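Local coordinates for protein phosphoserine aminotransferase (Bacillus circulans, PDB 2C0R) that catalyses the pyridoxal-phosphate-dependent, reversible conversion of 3-phosphohydroxypyruvate to phosphoserine in serine biosynthesis, and a parallel reaction on the route to pyridoxine, at residues E53-L58 against G67-F72; R287-V292 against T301-S306. The protein carries 1 engineered substitution. One frame throughout, in Å; residues are numbered along the deposited sequence.

Overall arrangement
Interactions 1 and 2 lie on opposite sides of the chain's centre, with their centres 38 Å apart and no shared element. Interaction 1 is a buried contact in which helix 45-61 packs against strand 68-73, an outermost strand of the large mixed sheet within this chain; apolar side chains pack beside one glutamine whose amide is held by polar partners. Interaction 2 is only partly buried and pairs two strands of a small antiparallel sheet farther along the chain. There, backbone hydrogen bonds do most of the holding, while two neighbouring arginines, a cysteine and waters occupy the more exposed part. Neither contact involves the other subunit of the dimer.

Interaction 1. Residues E53-L58 against G67-F72; sequences EAQARL and GYKVLF
Gln-55 carries most of the polar chemistry between helix segment 53-58 and the strand in 67-72. Its carbonyl OE1 accepts a hydrogen bond from Lys-69 NZ (2.9 Å), which arrives in the carbonyl plane on a lone pair, at 142° to the C=O bond. A water also donates to Gln-55 OE1 (2.7 Å) and accepts from Val-70 N (3.0 Å), joining the helix side chain to the strand backbone. Gln-55 OE1 comes within 3.3 Å of Val-70 O, but both are acceptors. On the other side of the amide, NE2 donates to Asn-234 OD1 and His-51 O; Asn-234 also receives Lys-69 NZ, so both amide ends are held and its rotation is fixed.

Apolar contacts line the aliphatic part of this side chain. With CG anti to the carbonyl carbon (chi1 -61°), Gln-55 reaches out across the strand, its CG meeting Phe-72 CE1 at 3.6 Å and its amide nearly perpendicular to the ring. Ala-54 CB approaches Phe-72 CZ obliquely at 3.9 Å, and His-51 stacks edge-to-face with the same ring. One turn on, Leu-58 CD2 meets Val-70 CG1 at 4.0 Å. Were Gln-55 replaced by an alanine, Lys-69 and the bridging water would probably lose their shared acceptor and a gap would open beside Phe-72.

Val-70 and Phe-72 both turn toward the helix, whereas Leu-71 points away and contacts helix 227-232. The axes approach to 8.6 Å and run at 132°. Lys-69 and Leu-71 pair through their backbones with strand 205-210. This is alpha/beta layer packing of a helix on the outermost strand of a seven-stranded mixed sheet, as in the large cofactor-binding domain of fold-type I aminotransferases.

Interaction 2. Residues R287-V292 against T301-S306; sequences RGCVDV and TFRLAS
Near-eclipsed chi3 (-8°) bends the Arg-287 chain back across Arg-303, while the latter stays extended from CG to NE, and Cys-289 sets SG beside its own backbone N (chi1 -75°), where it meets Arg-303. The bend of Arg-287 puts NH2 only 3.0 Å from Arg-303 CD, an uncomfortably short approach, so the exact place of this exposed end is doubtful; one guanidinium face lies over Arg-303 CB, and NH1 makes a weak hydrogen bond to Leu-304 O. The two guanidinium planes are 43° apart, their like charges close, with Arg-287 NH2 4.0 Å from Arg-303 NE. Arg-303 NH1 is held by Val-331 O.

Beneath these side chains, Arg-287 and Arg-303 form an antiparallel hydrogen-bonded pair: Arg-287 N donates to Arg-303 O (2.9 Å) and Arg-303 N to Arg-287 O (2.7 Å). This is the pairing of a beta hairpin, strands 287-288 and 299-303, within a three-stranded antiparallel sheet completed by 334-337. Gly-288 and Phe-302 follow as a non-hydrogen-bonded pair, with the phenyl ring directed to Met-354 of helix 344-361.

Past the strand end, the direct bond from Cys-289 N to Thr-301 O is weak, and a water bridges the same two atoms, donating to Thr-301 O at 2.6 Å. Cys-289 SG lies over one face of the Arg-303 guanidinium and comes unusually close to Arg-303 CG (3.2 Å). Thr-301 OG1 touches Cys-289 CB at 3.3 Å but is hydrogen-bonded to Glu-155 O.

Interaction 1. Residues E53-L58 against G67-F72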
loop_
_atom_site.group_PDB
_atom_site.type_symbol
_atom_site.label_atom_id
_atom_site.label_comp_id
_atom_site.label_asym_id
_atom_site.label_seq_id
_atom_site.Cartn_x
_atom_site.Cartn_y
_atom_site.Cartn_z
ATOM N N GLU A 53 -3.112 -11.122 -14.661
ATOM C CA GLU A 53 -2.800 -12.530 -14.447
ATOM C C GLU A 53 -3.038 -12.916 -12.992
ATOM O O GLU A 53 -3.517 -14.008 -12.712
ATOM C CB GLU A 53 -1.338 -12.823 -14.851
ATOM C CG GLU A 53 -0.871 -14.263 -14.696
ATOM C CD GLU A 53 0.644 -14.385 -14.758
ATOM O OE1 GLU A 53 1.309 -13.522 -15.328
ATOM O OE2 GLU A 53 1.224 -15.314 -14.175
ATOM N N ALA A 54 -2.694 -11.999 -12.094
ATOM C CA ALA A 54 -2.865 -12.326 -10.676
ATOM C C ALA A 54 -4.347 -12.584 -10.395
ATOM O O ALA A 54 -4.665 -13.495 -9.654
ATOM C CB ALA A 54 -2.328 -11.200 -9.805
ATOM N N GLN A 55 -5.224 -11.732 -10.967
ATOM C CA GLN A 55 -6.639 -11.931 -10.753
ATOM C C GLN A 55 -7.124 -13.263 -11.323
ATOM O O GLN A 55 -7.823 -14.004 -10.663
ATOM C CB GLN A 55 -7.386 -10.778 -11.407
ATOM C CG GLN A 55 -7.051 -9.424 -10.840
ATOM C CD GLN A 55 -7.745 -8.365 -11.708
ATOM O OE1 GLN A 55 -8.948 -8.479 -12.030
ATOM N NE2 GLN A 55 -6.986 -7.361 -12.063
ATOM N N ALA A 56 -6.732 -13.578 -12.557
ATOM C CA ALA A 56 -7.091 -14.818 -13.199
ATOM C C ALA A 56 -6.544 -16.026 -12.446
ATOM O O ALA A 56 -7.243 -17.035 -12.312
ATOM C CB ALA A 56 -6.558 -14.894 -14.636
ATOM N N ARG A 57 -5.316 -15.952 -11.965
ATOM C CA ARG A 57 -4.816 -17.135 -11.235
ATOM C C ARG A 57 -5.521 -17.335 -9.915
ATOM O O ARG A 57 -5.747 -18.461 -9.482
ATOM C CB ARG A 57 -3.336 -16.871 -10.925
ATOM C CG ARG A 57 -2.445 -17.011 -12.103
ATOM C CD ARG A 57 -0.988 -16.869 -11.693
ATOM N NE ARG A 57 -0.065 -16.959 -12.797
ATOM C CZ ARG A 57 0.007 -17.801 -13.794
ATOM N NH1 ARG A 57 -0.888 -18.770 -13.947
ATOM N NH2 ARG A 57 0.962 -17.723 -14.702
ATOM N N LEU A 58 -5.886 -16.255 -9.239
ATOM C CA LEU A 58 -6.624 -16.398 -7.968
ATOM C C LEU A 58 -7.990 -17.004 -8.236
ATOM O O LEU A 58 -8.373 -17.945 -7.551
ATOM C CB LEU A 58 -6.732 -15.030 -7.322
ATOM C CG LEU A 58 -7.384 -14.820 -5.972
ATOM C CD1 LEU A 58 -7.335 -15.924 -4.971
ATOM C CD2 LEU A 58 -6.715 -13.550 -5.372
ATOM N N GLY A 67 -18.806 -14.160 -12.024
ATOM C CA GLY A 67 -19.511 -13.075 -11.434
ATOM C C GLY A 67 -18.776 -12.396 -10.297
ATOM O O GLY A 67 -19.415 -11.564 -9.600
ATOM N N TYR A 68 -17.516 -12.722 -10.067
ATOM C CA TYR A 68 -16.716 -12.093 -9.043
ATOM C C TYR A 68 -15.530 -11.342 -9.616
ATOM O O TYR A 68 -14.896 -11.795 -10.566
ATOM C CB TYR A 68 -16.115 -13.141 -8.058
ATOM C CG TYR A 68 -17.221 -13.700 -7.194
ATOM C CD1 TYR A 68 -18.049 -14.727 -7.637
ATOM C CD2 TYR A 68 -17.421 -13.200 -5.915
ATOM C CE1 TYR A 68 -19.049 -15.215 -6.804
ATOM C CE2 TYR A 68 -18.424 -13.681 -5.081
ATOM C CZ TYR A 68 -19.237 -14.697 -5.541
ATOM O OH TYR A 68 -20.249 -15.197 -4.743
ATOM N N LYS A 69 -15.247 -10.194 -9.033
ATOM C CA LYS A 69 -14.076 -9.451 -9.471
ATOM C C LYS A 69 -13.024 -9.469 -8.371
ATOM O O LYS A 69 -13.370 -9.261 -7.199
ATOM C CB LYS A 69 -14.462 -8.008 -9.795
ATOM C CG LYS A 69 -13.319 -7.193 -10.393
ATOM C CD LYS A 69 -12.943 -7.584 -11.815
ATOM C CE LYS A 69 -11.792 -6.651 -12.221
ATOM N NZ LYS A 69 -11.105 -7.106 -13.461
ATOM N N VAL A 70 -11.782 -9.703 -8.747
ATOM C CA VAL A 70 -10.674 -9.578 -7.811
ATOM C C VAL A 70 -10.168 -8.129 -7.862
ATOM O O VAL A 70 -9.757 -7.672 -8.924
ATOM C CB VAL A 70 -9.546 -10.561 -8.141
ATOM C CG1 VAL A 70 -8.358 -10.380 -7.219
ATOM C CG2 VAL A 70 -10.073 -11.990 -8.126
ATOM N N LEU A 71 -10.237 -7.460 -6.717
ATOM C CA LEU A 71 -9.721 -6.129 -6.570
ATOM C C LEU A 71 -8.451 -6.134 -5.738
ATOM O O LEU A 71 -8.333 -6.945 -4.830
ATOM C CB LEU A 71 -10.774 -5.231 -5.869
ATOM C CG LEU A 71 -12.164 -5.280 -6.470
ATOM C CD1 LEU A 71 -13.110 -4.433 -5.616
ATOM C CD2 LEU A 71 -12.199 -4.838 -7.930
ATOM N N PHE A 72 -7.571 -5.196 -6.020
ATOM C CA PHE A 72 -6.396 -4.972 -5.201
ATOM C C PHE A 72 -6.531 -3.570 -4.626
ATOM O O PHE A 72 -6.538 -2.576 -5.397
ATOM C CB PHE A 72 -5.133 -5.085 -6.019
ATOM C CG PHE A 72 -4.961 -6.463 -6.653
ATOM C CD1 PHE A 72 -4.850 -6.590 -8.032
ATOM C CD2 PHE A 72 -4.932 -7.576 -5.819
ATOM C CE1 PHE A 72 -4.707 -7.819 -8.655
ATOM C CE2 PHE A 72 -4.823 -8.794 -6.444
ATOM C CZ PHE A 72 -4.748 -8.925 -7.828
HETATM O O HOH W 1 -10.826 -10.305 -11.485
#

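Interaction 2. Residues R287-V292 against T301-S306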
loop_
_atom_site.group_PDB
_atom_site.type_symbol
_atom_site.label_atom_id
_atom_site.label_comp_id
_atom_site.label_asym_id
_atom_site.label_seq_id
_atom_site.Cartn_x
_atom_site.Cartn_y
_atom_site.Cartn_z
ATOM N N ARG A 287 -0.874 -26.041 26.998
ATOM C CA ARG A 287 -2.314 -26.121 26.899
ATOM C C ARG A 287 -2.788 -25.237 25.736
ATOM O O ARG A 287 -2.282 -24.108 25.582
ATOM C CB ARG A 287 -3.030 -25.576 28.114
ATOM C CG ARG A 287 -2.853 -26.237 29.444
ATOM C CD ARG A 287 -3.261 -25.454 30.672
ATOM N NE ARG A 287 -3.637 -24.051 30.584
ATOM C CZ ARG A 287 -2.941 -23.023 31.071
ATOM N NH1 ARG A 287 -1.772 -23.182 31.684
ATOM N NH2 ARG A 287 -3.420 -21.797 30.916
ATOM N N GLY A 288 -3.745 -25.721 24.985
ATOM C CA GLY A 288 -4.259 -24.862 23.907
ATOM C C GLY A 288 -5.107 -23.705 24.429
ATOM O O GLY A 288 -5.507 -23.709 25.600
ATOM N N CYS A 289 -5.442 -22.694 23.630
ATOM C CA CYS A 289 -6.158 -21.475 24.027
ATOM C C CYS A 289 -7.563 -21.253 23.480
ATOM O O CYS A 289 -8.264 -20.194 23.722
ATOM C CB CYS A 289 -5.340 -20.240 23.585
ATOM S SG CYS A 289 -3.946 -20.089 24.722
ATOM N N VAL A 290 -7.865 -22.312 22.695
ATOM C CA VAL A 290 -9.248 -22.473 22.209
ATOM C C VAL A 290 -9.643 -23.949 22.311
ATOM O O VAL A 290 -8.834 -24.855 22.502
ATOM C CB VAL A 290 -9.438 -21.998 20.749
ATOM C CG1 VAL A 290 -8.916 -20.598 20.561
ATOM C CG2 VAL A 290 -8.711 -22.953 19.818
ATOM N N ASP A 291 -10.949 -24.169 22.198
ATOM C CA ASP A 291 -11.532 -25.496 22.243
ATOM C C ASP A 291 -11.029 -26.321 21.066
ATOM O O ASP A 291 -10.786 -25.745 19.995
ATOM C CB ASP A 291 -13.042 -25.395 22.205
ATOM C CG ASP A 291 -13.652 -24.948 23.511
ATOM O OD1 ASP A 291 -12.978 -24.540 24.484
ATOM O OD2 ASP A 291 -14.897 -25.003 23.526
ATOM N N VAL A 292 -10.882 -27.617 21.248
ATOM C CA VAL A 292 -10.372 -28.459 20.183
ATOM C C VAL A 292 -11.130 -28.251 18.882
ATOM O O VAL A 292 -10.500 -28.027 17.845
ATOM C CB VAL A 292 -10.402 -29.943 20.604
ATOM C CG1 VAL A 292 -10.116 -30.842 19.403
ATOM C CG2 VAL A 292 -9.406 -30.199 21.730
ATOM N N THR A 301 -2.445 -21.427 19.043
ATOM C CA THR A 301 -2.155 -20.677 20.269
ATOM C C THR A 301 -2.134 -21.635 21.435
ATOM O O THR A 301 -2.887 -22.609 21.521
ATOM C CB THR A 301 -3.191 -19.568 20.457
ATOM O OG1 THR A 301 -4.494 -20.184 20.348
ATOM C CG2 THR A 301 -3.059 -18.526 19.332
ATOM N N PHE A 302 -1.188 -21.360 22.335
ATOM C CA PHE A 302 -1.057 -22.229 23.505
ATOM C C PHE A 302 -0.369 -21.471 24.641
ATOM O O PHE A 302 0.204 -20.401 24.451
ATOM C CB PHE A 302 -0.322 -23.530 23.149
ATOM C CG PHE A 302 1.077 -23.395 22.572
ATOM C CD1 PHE A 302 2.153 -23.729 23.374
ATOM C CD2 PHE A 302 1.306 -22.947 21.293
ATOM C CE1 PHE A 302 3.442 -23.634 22.879
ATOM C CE2 PHE A 302 2.599 -22.858 20.793
ATOM C CZ PHE A 302 3.678 -23.201 21.603
ATOM N N ARG A 303 -0.501 -22.085 25.840
ATOM C CA ARG A 303 -0.007 -21.434 27.025
ATOM C C ARG A 303 0.824 -22.422 27.849
ATOM O O ARG A 303 0.619 -23.637 27.755
ATOM C CB ARG A 303 -1.127 -20.980 27.958
ATOM C CG ARG A 303 -2.275 -20.193 27.448
ATOM C CD ARG A 303 -3.201 -19.883 28.614
ATOM N NE ARG A 303 -4.115 -18.804 28.331
ATOM C CZ ARG A 303 -4.043 -17.571 27.875
ATOM N NH1 ARG A 303 -2.915 -16.973 27.520
ATOM N NH2 ARG A 303 -5.176 -16.876 27.756
ATOM N N LEU A 304 1.707 -21.839 28.649
ATOM C CA LEU A 304 2.393 -22.622 29.686
ATOM C C LEU A 304 1.806 -22.226 31.039
ATOM O O LEU A 304 0.836 -21.490 31.077
ATOM C CB LEU A 304 3.886 -22.359 29.648
ATOM C CG LEU A 304 4.648 -23.010 28.489
ATOM C CD1 LEU A 304 4.240 -22.461 27.141
ATOM C CD2 LEU A 304 6.133 -22.756 28.745
ATOM N N ALA A 305 2.378 -22.707 32.136
ATOM C CA ALA A 305 1.757 -22.592 33.458
ATOM C C ALA A 305 1.835 -21.167 33.970
ATOM O O ALA A 305 1.035 -20.764 34.826
ATOM C CB ALA A 305 2.444 -23.526 34.430
ATOM N N SER A 306 2.795 -20.418 33.452
ATOM C CA SER A 306 2.953 -19.050 33.944
ATOM C C SER A 306 3.489 -18.135 32.860
ATOM O O SER A 306 4.095 -18.591 31.888
ATOM C CB SER A 306 3.937 -18.994 35.120
ATOM O OG SER A 306 5.245 -19.240 34.644
HETATM O O HOH W 2 -5.196 -23.450 20.736
HETATM O O HOH W 3 -7.761 -18.219 26.191
#